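Local structure of dihydroorotase (Saccharomyces cerevisiae S288C, 6L0A) at residues 38-49 with 69-80; 254-262 with 274-284. The protein catalyses the zinc-dependent interconversion of N-carbamoyl-L-aspartate and dihydroorotate, the third step of de novo pyrimidine biosynthesis. All blocks are in the same frame, centred on the assembly; numbering follows the deposited sequence.

Contact 1: 38-49 with 69-80; sequences AYIMPNLQPPIT and TFLMSFYLSKDL. With LMR ((2S)-2-hydroxybutanedioic acid), chain M.
With its CG turned opposite the backbone N (chi1 -178°), Tyr75 brings its ring under Pro47, whose CB sits over one face, 3.5 Å from the ring centroid. This is a CH-pi contact. Asn43 CB meets the same ring at its edge, 3.8 Å from Tyr75 CE2. Pro42 CG packs on Tyr75 CB. Ser73 holds its OG between its own N and carbonyl carbon (chi1 60°), and from there the hydroxyl donates to Ile40 O at 2.8 Å, in the carbonyl plane. A water donates to the same Ile40 O and accepts from Ser73 N, so two donors grip the carbonyl of the last residue of strand 37-40.

Strands 37-40 and 69-71 are parallel neighbours in a beta-alpha-beta unit of the TIM-barrel amidohydrolase fold, joined through helix 51-64. Ladder bonds run from Ala38 N to Thr69 O, Leu71 N to Ala38 O and Ile40 N to Leu71 O. Further on, Tyr75 N donates to Ile48 O at 2.9 Å and ties the two loops together. On one face of the sheet Tyr39 CD1 lies 3.7 Å from Leu71 CB, which meets the ring edge in plane. Tyr39 OH is hydrogen-bonded to Asn135 OD1. Ile40 CG1 packs on Phe70 CD1 at 3.7 Å, and Ile40 runs alongside Met72.

Tyr75 OH is hydrogen-bonded to Asn107 O, and its ring also meets Tyr100. Replacing Tyr75 with an alanine would probably leave Pro47 and Asn43 without their aromatic support and Asn107 O without this donor. Asn43 ND2 donates to malate O4B at 2.9 Å, nearly straight (172°), and also to Thr106 O. The apolar packing beneath Asn43 is thus consistent with a second shell that positions a ligand-binding amide.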
loop_
_atom_site.group_PDB
_atom_site.type_symbol
_atom_site.label_atom_id
_atom_site.label_comp_id
_atom_site.label_asym_id
_atom_site.label_seq_id
_atom_site.Cartn_x
_atom_site.Cartn_y
_atom_site.Cartn_z
ATOM N N ALA C 38 -23.627 13.010 14.908
ATOM C CA ALA C 38 -22.917 11.878 14.310
ATOM C C ALA C 38 -23.880 11.003 13.514
ATOM O O ALA C 38 -24.940 10.625 14.019
ATOM C CB ALA C 38 -22.240 11.030 15.392
ATOM N N TYR C 39 -23.499 10.657 12.284
ATOM C CA TYR C 39 -24.235 9.681 11.488
ATOM C C TYR C 39 -23.546 8.332 11.647
ATOM O O TYR C 39 -22.391 8.180 11.236
ATOM C CB TYR C 39 -24.277 10.093 10.023
ATOM C CG TYR C 39 -25.132 9.204 9.134
ATOM C CD1 TYR C 39 -26.498 9.102 9.330
ATOM C CD2 TYR C 39 -24.565 8.498 8.078
ATOM C CE1 TYR C 39 -27.295 8.301 8.496
ATOM C CE2 TYR C 39 -25.345 7.693 7.240
ATOM C CZ TYR C 39 -26.714 7.609 7.461
ATOM O OH TYR C 39 -27.510 6.836 6.638
ATOM N N ILE C 40 -24.250 7.370 12.237
ATOM C CA ILE C 40 -23.663 6.131 12.749
ATOM C C ILE C 40 -23.764 5.034 11.696
ATOM O O ILE C 40 -24.864 4.668 11.264
ATOM C CB ILE C 40 -24.356 5.687 14.048
ATOM C CG1 ILE C 40 -24.226 6.781 15.110
ATOM C CG2 ILE C 40 -23.811 4.350 14.546
ATOM C CD1 ILE C 40 -22.770 7.008 15.596
ATOM N N MET C 41 -22.626 4.463 11.328
ATOM C CA MET C 41 -22.627 3.467 10.265
ATOM C C MET C 41 -23.063 2.098 10.791
ATOM O O MET C 41 -22.954 1.814 11.989
ATOM C CB MET C 41 -21.244 3.403 9.629
ATOM C CG MET C 41 -20.937 4.648 8.762
ATOM S SD MET C 41 -22.110 4.808 7.408
ATOM C CE MET C 41 -21.894 6.494 6.821
ATOM N N PRO C 42 -23.554 1.215 9.903
ATOM C CA PRO C 42 -24.254 0.011 10.374
ATOM C C PRO C 42 -23.530 -1.319 10.170
ATOM O O PRO C 42 -24.161 -2.379 10.257
ATOM C CB PRO C 42 -25.533 0.043 9.533
ATOM C CG PRO C 42 -25.028 0.489 8.196
ATOM C CD PRO C 42 -23.904 1.507 8.500
ATOM N N ASN C 43 -22.239 -1.302 9.861
ATOM C CA ASN C 43 -21.542 -2.540 9.505
ATOM C C ASN C 43 -21.062 -3.258 10.773
ATOM O O ASN C 43 -19.884 -3.538 10.984
ATOM C CB ASN C 43 -20.401 -2.249 8.532
ATOM C CG ASN C 43 -19.345 -1.341 9.116
ATOM O OD1 ASN C 43 -19.623 -0.541 10.019
ATOM N ND2 ASN C 43 -18.109 -1.458 8.607
ATOM N N LEU C 44 -22.038 -3.561 11.632
ATOM C CA LEU C 44 -21.815 -4.419 12.781
ATOM C C LEU C 44 -21.830 -5.890 12.355
ATOM O O LEU C 44 -22.055 -6.233 11.184
ATOM C CB LEU C 44 -22.878 -4.159 13.847
ATOM C CG LEU C 44 -23.108 -2.704 14.280
ATOM C CD1 LEU C 44 -24.068 -2.618 15.464
ATOM C CD2 LEU C 44 -21.803 -2.053 14.632
ATOM N N GLN C 45 -21.585 -6.764 13.332
ATOM C CA GLN C 45 -21.739 -8.208 13.190
ATOM C C GLN C 45 -22.835 -8.666 14.144
ATOM O O GLN C 45 -22.625 -8.649 15.366
ATOM C CB GLN C 45 -20.433 -8.940 13.501
ATOM C CG GLN C 45 -19.297 -8.696 12.514
ATOM C CD GLN C 45 -18.128 -9.644 12.752
ATOM O OE1 GLN C 45 -18.260 -10.646 13.463
ATOM N NE2 GLN C 45 -16.982 -9.333 12.162
ATOM N N PRO C 46 -24.024 -9.034 13.658
ATOM C CA PRO C 46 -24.466 -8.940 12.270
ATOM C C PRO C 46 -24.760 -7.496 11.903
ATOM O O PRO C 46 -24.875 -6.672 12.814
ATOM C CB PRO C 46 -25.757 -9.779 12.247
ATOM C CG PRO C 46 -25.836 -10.432 13.574
ATOM C CD PRO C 46 -25.090 -9.575 14.516
ATOM N N PRO C 47 -24.873 -7.208 10.606
ATOM C CA PRO C 47 -25.180 -5.837 10.178
ATOM C C PRO C 47 -26.542 -5.404 10.685
ATOM O O PRO C 47 -27.439 -6.223 10.902
ATOM C CB PRO C 47 -25.173 -5.926 8.647
ATOM C CG PRO C 47 -25.338 -7.402 8.341
ATOM C CD PRO C 47 -24.659 -8.114 9.467
ATOM N N ILE C 48 -26.703 -4.094 10.846
ATOM C CA ILE C 48 -27.973 -3.550 11.316
ATOM C C ILE C 48 -28.969 -3.565 10.165
ATOM O O ILE C 48 -28.907 -2.722 9.264
ATOM C CB ILE C 48 -27.818 -2.131 11.864
ATOM C CG1 ILE C 48 -26.703 -2.073 12.903
ATOM C CG2 ILE C 48 -29.165 -1.675 12.419
ATOM C CD1 ILE C 48 -26.524 -0.682 13.481
ATOM N N THR C 49 -29.929 -4.497 10.215
ATOM C CA THR C 49 -30.927 -4.623 9.163
ATOM C C THR C 49 -32.337 -4.776 9.718
ATOM O O THR C 49 -33.248 -5.125 8.959
ATOM C CB THR C 49 -30.614 -5.819 8.258
ATOM O OG1 THR C 49 -30.744 -7.034 9.017
ATOM C CG2 THR C 49 -29.192 -5.726 7.700
ATOM N N THR C 69 -25.952 13.978 19.302
ATOM C CA THR C 69 -27.115 13.736 18.456
ATOM C C THR C 69 -26.779 12.625 17.472
ATOM O O THR C 69 -25.842 12.765 16.685
ATOM C CB THR C 69 -27.498 15.013 17.719
ATOM O OG1 THR C 69 -27.907 15.995 18.689
ATOM C CG2 THR C 69 -28.620 14.748 16.712
ATOM N N PHE C 70 -27.541 11.533 17.516
ATOM C CA PHE C 70 -27.234 10.321 16.759
ATOM C C PHE C 70 -28.232 10.163 15.621
ATOM O O PHE C 70 -29.438 10.073 15.863
ATOM C CB PHE C 70 -27.280 9.094 17.664
ATOM C CG PHE C 70 -26.143 9.018 18.627
ATOM C CD1 PHE C 70 -24.859 8.766 18.173
ATOM C CD2 PHE C 70 -26.347 9.224 19.985
ATOM C CE1 PHE C 70 -23.792 8.705 19.048
ATOM C CE2 PHE C 70 -25.277 9.175 20.879
ATOM C CZ PHE C 70 -23.998 8.911 20.412
ATOM N N LEU C 71 -27.728 10.128 14.389
ATOM C CA LEU C 71 -28.516 9.795 13.208
ATOM C C LEU C 71 -28.109 8.396 12.762
ATOM O O LEU C 71 -26.915 8.113 12.648
ATOM C CB LEU C 71 -28.278 10.801 12.090
ATOM C CG LEU C 71 -28.436 12.284 12.440
ATOM C CD1 LEU C 71 -28.054 13.155 11.237
ATOM C CD2 LEU C 71 -29.859 12.585 12.930
ATOM N N MET C 72 -29.088 7.534 12.519
ATOM C CA MET C 72 -28.851 6.101 12.402
ATOM C C MET C 72 -29.071 5.629 10.969
ATOM O O MET C 72 -29.718 6.308 10.168
ATOM C CB MET C 72 -29.765 5.326 13.350
ATOM C CG MET C 72 -29.717 5.814 14.807
ATOM S SD MET C 72 -28.082 5.683 15.585
ATOM C CE MET C 72 -27.830 3.906 15.611
ATOM N N SER C 73 -28.542 4.444 10.657
ATOM C CA SER C 73 -28.671 3.898 9.314
ATOM C C SER C 73 -28.916 2.393 9.353
ATOM O O SER C 73 -28.606 1.698 10.325
ATOM C CB SER C 73 -27.411 4.157 8.467
ATOM O OG SER C 73 -26.282 3.554 9.089
ATOM N N PHE C 74 -29.489 1.907 8.255
ATOM C CA PHE C 74 -29.513 0.493 7.923
ATOM C C PHE C 74 -28.355 0.152 6.984
ATOM O O PHE C 74 -27.869 0.990 6.221
ATOM C CB PHE C 74 -30.828 0.109 7.224
ATOM C CG PHE C 74 -31.990 -0.142 8.159
ATOM C CD1 PHE C 74 -31.786 -0.549 9.472
ATOM C CD2 PHE C 74 -33.287 -0.011 7.693
ATOM C CE1 PHE C 74 -32.872 -0.802 10.317
ATOM C CE2 PHE C 74 -34.376 -0.247 8.520
ATOM C CZ PHE C 74 -34.173 -0.647 9.833
ATOM N N TYR C 75 -27.950 -1.108 7.030
ATOM C CA TYR C 75 -26.979 -1.687 6.107
ATOM C C TYR C 75 -27.727 -2.259 4.907
ATOM O O TYR C 75 -28.715 -2.978 5.080
ATOM C CB TYR C 75 -26.229 -2.768 6.875
ATOM C CG TYR C 75 -25.105 -3.544 6.243
ATOM C CD1 TYR C 75 -25.354 -4.551 5.313
ATOM C CD2 TYR C 75 -23.795 -3.341 6.664
ATOM C CE1 TYR C 75 -24.306 -5.306 4.790
ATOM C CE2 TYR C 75 -22.749 -4.090 6.151
ATOM C CZ TYR C 75 -23.009 -5.062 5.214
ATOM O OH TYR C 75 -21.965 -5.807 4.716
ATOM N N LEU C 76 -27.281 -1.936 3.694
ATOM C CA LEU C 76 -27.998 -2.405 2.503
ATOM C C LEU C 76 -27.726 -3.896 2.317
ATOM O O LEU C 76 -26.653 -4.296 1.858
ATOM C CB LEU C 76 -27.595 -1.601 1.269
ATOM C CG LEU C 76 -28.440 -1.867 0.001
ATOM C CD1 LEU C 76 -29.869 -1.441 0.229
ATOM C CD2 LEU C 76 -27.887 -1.139 -1.221
ATOM N N SER C 77 -28.697 -4.735 2.663
ATOM C CA SER C 77 -28.459 -6.174 2.666
ATOM C C SER C 77 -29.573 -6.909 1.938
ATOM O O SER C 77 -30.638 -6.355 1.655
ATOM C CB SER C 77 -28.316 -6.735 4.090
ATOM O OG SER C 77 -29.555 -7.154 4.626
ATOM N N LYS C 78 -29.281 -8.172 1.625
ATOM C CA LYS C 78 -30.270 -9.044 0.998
ATOM C C LYS C 78 -31.575 -9.114 1.773
ATOM O O LYS C 78 -32.627 -9.321 1.158
ATOM C CB LYS C 78 -29.691 -10.470 0.905
ATOM C CG LYS C 78 -28.580 -10.677 -0.091
ATOM C CD LYS C 78 -28.100 -12.116 0.013
ATOM C CE LYS C 78 -26.728 -12.163 0.626
ATOM N NZ LYS C 78 -25.813 -11.308 -0.170
ATOM N N ASP C 79 -31.525 -8.899 3.088
ATOM C CA ASP C 79 -32.674 -9.094 3.954
ATOM C C ASP C 79 -33.609 -7.892 3.984
ATOM O O ASP C 79 -34.767 -8.032 4.392
ATOM C CB ASP C 79 -32.193 -9.420 5.370
ATOM C CG ASP C 79 -31.304 -10.657 5.411
ATOM O OD1 ASP C 79 -31.495 -11.559 4.565
ATOM O OD2 ASP C 79 -30.395 -10.715 6.266
ATOM N N LEU C 80 -33.143 -6.726 3.544
ATOM C CA LEU C 80 -33.959 -5.519 3.589
ATOM C C LEU C 80 -35.160 -5.630 2.650
ATOM O O LEU C 80 -35.082 -6.225 1.568
ATOM C CB LEU C 80 -33.106 -4.309 3.208
ATOM C CG LEU C 80 -32.680 -3.331 4.294
ATOM C CD1 LEU C 80 -32.102 -4.063 5.498
ATOM C CD2 LEU C 80 -31.658 -2.357 3.717
HETATM C C1 LMR M . -14.645 1.568 5.801
HETATM O O1A LMR M . -15.298 2.642 5.885
HETATM O O1B LMR M . -14.350 1.178 4.652
HETATM C C2 LMR M . -14.221 0.735 7.034
HETATM O O2 LMR M . -12.828 0.590 7.230
HETATM C C3 LMR M . -14.618 1.432 8.292
HETATM C C4 LMR M . -14.666 0.255 9.238
HETATM O O4A LMR M . -13.617 -0.385 9.593
HETATM O O4B LMR M . -15.814 -0.028 9.606
HETATM O O HOH W 1 -26.900 2.748 12.406
#

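Contact 2: 254-262 with 274-284; sequences FFGSDSAPH and CAGVYSQSFAI. With ZN (zinc ion), chain K; LMR ((2S)-2-hydroxybutanedioic acid), chain M.
Ala260 N donates to Val277 O at 2.8 Å, from above the carbonyl plane, where the loop after strand 253-255 runs beside segment 274-284. Such a loop, at the C-terminal end of an amidohydrolase TIM-barrel strand, is the usual site of the metal centre. Asp258 OD1 binds zinc at 2.0 Å. Malate O1A also binds that zinc, at 2.5 Å; His14, His16 and Lys98 complete the site.

Ser259 holds its OG opposite the backbone N (chi1 176°), beside the backbone N atoms of Ser279 and Gln280, where a short 3-10 segment begins. Ser279 N donates to Ser259 OG at 3.1 Å; the bond from Gln280 N is weak. A water also joins Ser259 OG to Gln280 OE1; Gln280 NE2 and Ser257 OG are hydrogen-bonded to Asp12 OD2. Ser257 OG also accepts from Ser259 N in an ST turn. Ala283 CB meets the edge of the Phe255 ring at the start of helix 283-293.

Gly276 lies against Ala260, its CA 3.6 Å from Ala260 CB. A CB there would clash with Ala260 CB and His262 NE2, and would also press on the carbonyl O of Ala275. Cys274 CB lies over one face of the His262 ring, a CH-pi contact 3.6 Å from the centroid. His262 NE2 donates to Ala275 O at 2.8 Å, the acceptor lying 27° out of the ring plane, and makes a weak bond to malate O4A.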
loop_
_atom_site.group_PDB
_atom_site.type_symbol
_atom_site.label_atom_id
_atom_site.label_comp_id
_atom_site.label_asym_id
_atom_site.label_seq_id
_atom_site.Cartn_x
_atom_site.Cartn_y
_atom_site.Cartn_z
ATOM N N PHE C 254 -18.823 17.889 2.375
ATOM C CA PHE C 254 -18.800 18.161 3.805
ATOM C C PHE C 254 -18.133 17.003 4.530
ATOM O O PHE C 254 -17.770 15.992 3.928
ATOM C CB PHE C 254 -20.210 18.466 4.363
ATOM C CG PHE C 254 -21.279 17.469 3.988
ATOM C CD1 PHE C 254 -22.118 17.705 2.911
ATOM C CD2 PHE C 254 -21.486 16.327 4.756
ATOM C CE1 PHE C 254 -23.133 16.808 2.583
ATOM C CE2 PHE C 254 -22.497 15.429 4.432
ATOM C CZ PHE C 254 -23.319 15.672 3.344
ATOM N N PHE C 255 -17.956 17.182 5.838
ATOM C CA PHE C 255 -17.094 16.324 6.644
ATOM C C PHE C 255 -17.786 15.022 7.010
ATOM O O PHE C 255 -18.884 15.029 7.577
ATOM C CB PHE C 255 -16.692 17.055 7.924
ATOM C CG PHE C 255 -15.827 16.254 8.857
ATOM C CD1 PHE C 255 -14.668 15.646 8.406
ATOM C CD2 PHE C 255 -16.162 16.148 10.207
ATOM C CE1 PHE C 255 -13.863 14.937 9.284
ATOM C CE2 PHE C 255 -15.358 15.448 11.090
ATOM C CZ PHE C 255 -14.200 14.843 10.624
ATOM N N GLY C 256 -17.125 13.906 6.710
ATOM C CA GLY C 256 -17.486 12.623 7.292
ATOM C C GLY C 256 -16.188 11.922 7.624
ATOM O O GLY C 256 -15.404 11.645 6.714
ATOM N N SER C 257 -15.920 11.666 8.901
ATOM C CA SER C 257 -14.573 11.241 9.275
ATOM C C SER C 257 -14.255 9.841 8.775
ATOM O O SER C 257 -13.092 9.532 8.484
ATOM C CB SER C 257 -14.408 11.283 10.794
ATOM O OG SER C 257 -15.229 10.320 11.428
ATOM N N ASP C 258 -15.262 8.980 8.696
ATOM C CA ASP C 258 -15.039 7.539 8.609
ATOM C C ASP C 258 -14.045 7.093 9.674
ATOM O O ASP C 258 -13.181 6.249 9.431
ATOM C CB ASP C 258 -14.562 7.118 7.214
ATOM C CG ASP C 258 -14.687 5.622 6.997
ATOM O OD1 ASP C 258 -15.443 4.996 7.765
ATOM O OD2 ASP C 258 -14.005 5.059 6.104
ATOM N N SER C 259 -14.139 7.689 10.864
ATOM C CA SER C 259 -13.317 7.193 11.962
ATOM C C SER C 259 -13.683 5.738 12.238
ATOM O O SER C 259 -14.854 5.414 12.461
ATOM C CB SER C 259 -13.501 8.054 13.210
ATOM O OG SER C 259 -12.767 7.504 14.289
ATOM N N ALA C 260 -12.677 4.861 12.198
ATOM C CA ALA C 260 -12.872 3.414 12.192
ATOM C C ALA C 260 -11.962 2.806 13.247
ATOM O O ALA C 260 -10.798 2.491 12.967
ATOM C CB ALA C 260 -12.572 2.823 10.816
ATOM N N PRO C 261 -12.462 2.618 14.470
ATOM C CA PRO C 261 -11.603 2.116 15.557
ATOM C C PRO C 261 -11.252 0.644 15.370
ATOM O O PRO C 261 -12.126 -0.198 15.152
ATOM C CB PRO C 261 -12.456 2.331 16.816
ATOM C CG PRO C 261 -13.632 3.172 16.386
ATOM C CD PRO C 261 -13.824 2.937 14.929
ATOM N N HIS C 262 -9.959 0.338 15.484
ATOM C CA HIS C 262 -9.493 -1.035 15.547
ATOM C C HIS C 262 -8.498 -1.184 16.689
ATOM O O HIS C 262 -7.652 -0.306 16.895
ATOM C CB HIS C 262 -8.814 -1.456 14.235
ATOM C CG HIS C 262 -9.753 -1.536 13.080
ATOM N ND1 HIS C 262 -10.645 -2.570 12.922
ATOM C CD2 HIS C 262 -9.947 -0.704 12.030
ATOM C CE1 HIS C 262 -11.351 -2.378 11.821
ATOM N NE2 HIS C 262 -10.953 -1.246 11.270
ATOM N N CYS C 274 -6.695 -4.982 9.192
ATOM C CA CYS C 274 -8.006 -4.334 9.134
ATOM C C CYS C 274 -7.892 -2.935 8.544
ATOM O O CYS C 274 -6.977 -2.181 8.879
ATOM C CB CYS C 274 -8.610 -4.242 10.527
ATOM S SG CYS C 274 -9.002 -5.837 11.200
ATOM N N ALA C 275 -8.841 -2.579 7.684
ATOM C CA ALA C 275 -8.871 -1.249 7.084
ATOM C C ALA C 275 -9.553 -0.258 8.017
ATOM O O ALA C 275 -10.634 -0.541 8.549
ATOM C CB ALA C 275 -9.610 -1.286 5.752
ATOM N N GLY C 276 -8.929 0.904 8.198
ATOM C CA GLY C 276 -9.552 1.972 8.959
ATOM C C GLY C 276 -8.593 2.834 9.747
ATOM O O GLY C 276 -7.627 2.340 10.348
ATOM N N VAL C 277 -8.869 4.136 9.758
ATOM C CA VAL C 277 -8.100 5.120 10.504
ATOM C C VAL C 277 -8.996 5.646 11.616
ATOM O O VAL C 277 -10.179 5.915 11.381
ATOM C CB VAL C 277 -7.626 6.262 9.585
ATOM C CG1 VAL C 277 -7.035 7.429 10.407
ATOM C CG2 VAL C 277 -6.606 5.733 8.542
ATOM N N TYR C 278 -8.438 5.785 12.823
ATOM C CA TYR C 278 -9.189 6.286 13.975
ATOM C C TYR C 278 -8.918 7.776 14.153
ATOM O O TYR C 278 -7.835 8.171 14.602
ATOM C CB TYR C 278 -8.838 5.534 15.256
ATOM C CG TYR C 278 -9.540 6.168 16.435
ATOM C CD1 TYR C 278 -10.896 5.971 16.635
ATOM C CD2 TYR C 278 -8.860 7.014 17.306
ATOM C CE1 TYR C 278 -11.569 6.576 17.705
ATOM C CE2 TYR C 278 -9.526 7.633 18.381
ATOM C CZ TYR C 278 -10.879 7.412 18.563
ATOM O OH TYR C 278 -11.543 8.017 19.624
ATOM N N SER C 279 -9.922 8.601 13.860
ATOM C CA SER C 279 -9.767 10.043 13.928
ATOM C C SER C 279 -10.727 10.716 14.904
ATOM O O SER C 279 -10.686 11.945 15.028
ATOM C CB SER C 279 -9.940 10.665 12.533
ATOM O OG SER C 279 -11.203 10.324 11.984
ATOM N N GLN C 280 -11.576 9.962 15.607
ATOM C CA GLN C 280 -12.667 10.595 16.360
ATOM C C GLN C 280 -12.143 11.530 17.442
ATOM O O GLN C 280 -12.675 12.634 17.620
ATOM C CB GLN C 280 -13.572 9.543 16.983
ATOM C CG GLN C 280 -14.995 10.036 17.191
ATOM C CD GLN C 280 -15.743 10.134 15.877
ATOM O OE1 GLN C 280 -16.047 9.116 15.257
ATOM N NE2 GLN C 280 -16.009 11.359 15.422
ATOM N N SER C 281 -11.104 11.110 18.173
ATOM C CA SER C 281 -10.652 11.847 19.358
ATOM C C SER C 281 -10.187 13.266 19.050
ATOM O O SER C 281 -10.161 14.110 19.958
ATOM C CB SER C 281 -9.520 11.085 20.058
ATOM O OG SER C 281 -10.002 9.952 20.772
ATOM N N PHE C 282 -9.805 13.562 17.809
ATOM C CA PHE C 282 -9.339 14.900 17.468
ATOM C C PHE C 282 -9.933 15.358 16.153
ATOM O O PHE C 282 -9.311 16.132 15.424
ATOM C CB PHE C 282 -7.805 14.952 17.431
ATOM C CG PHE C 282 -7.178 14.534 18.726
ATOM C CD1 PHE C 282 -6.982 15.459 19.741
ATOM C CD2 PHE C 282 -6.826 13.217 18.952
ATOM C CE1 PHE C 282 -6.424 15.077 20.946
ATOM C CE2 PHE C 282 -6.276 12.827 20.157
ATOM C CZ PHE C 282 -6.076 13.760 21.155
ATOM N N ALA C 283 -11.156 14.901 15.858
ATOM C CA ALA C 283 -11.748 15.065 14.536
ATOM C C ALA C 283 -11.692 16.513 14.056
ATOM O O ALA C 283 -11.121 16.810 13.005
ATOM C CB ALA C 283 -13.189 14.546 14.563
ATOM N N ILE C 284 -12.279 17.438 14.810
ATOM C CA ILE C 284 -12.339 18.809 14.314
ATOM C C ILE C 284 -10.953 19.456 14.307
ATOM O O ILE C 284 -10.610 20.126 13.321
ATOM C CB ILE C 284 -13.351 19.646 15.116
ATOM C CG1 ILE C 284 -14.745 19.025 14.988
ATOM C CG2 ILE C 284 -13.375 21.070 14.581
ATOM C CD1 ILE C 284 -15.289 19.055 13.565
HETATM ZN ZN ZN K . -17.095 3.982 7.088
HETATM C C1 LMR M . -14.645 1.568 5.801
HETATM O O1A LMR M . -15.298 2.642 5.885
HETATM O O1B LMR M . -14.350 1.178 4.652
HETATM C C2 LMR M . -14.221 0.735 7.034
HETATM O O2 LMR M . -12.828 0.590 7.230
HETATM C C3 LMR M . -14.618 1.432 8.292
HETATM C C4 LMR M . -14.666 0.255 9.238
HETATM O O4A LMR M . -13.617 -0.385 9.593
HETATM O O4B LMR M . -15.814 -0.028 9.606
HETATM O O HOH W 2 -10.940 10.849 9.290
HETATM O O HOH W 3 -11.054 4.937 8.142
HETATM O O HOH W 4 -14.804 6.539 15.743
HETATM O O HOH W 5 -8.121 2.155 13.702
#

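How the contacts relate
Both contacts are buried, and both reach the same malate. Their centres are about 17 Å apart, and their nearest atoms are about 6 Å apart without touching. Contact 1 joins two adjacent parallel strands and the loops that follow them, with regular backbone pairing and much apolar packing. Contact 2 joins one strand end and its loop to a later loop and helix start. It relies more on serine hydroxyls, waters and a metal ligand. Strand 11-15 touches both. Contact 1 offers malate an amide donor from one loop, while contact 2 helps hold the zinc that malate binds, through the Asp258 carboxylate, and adds a weak histidine donor.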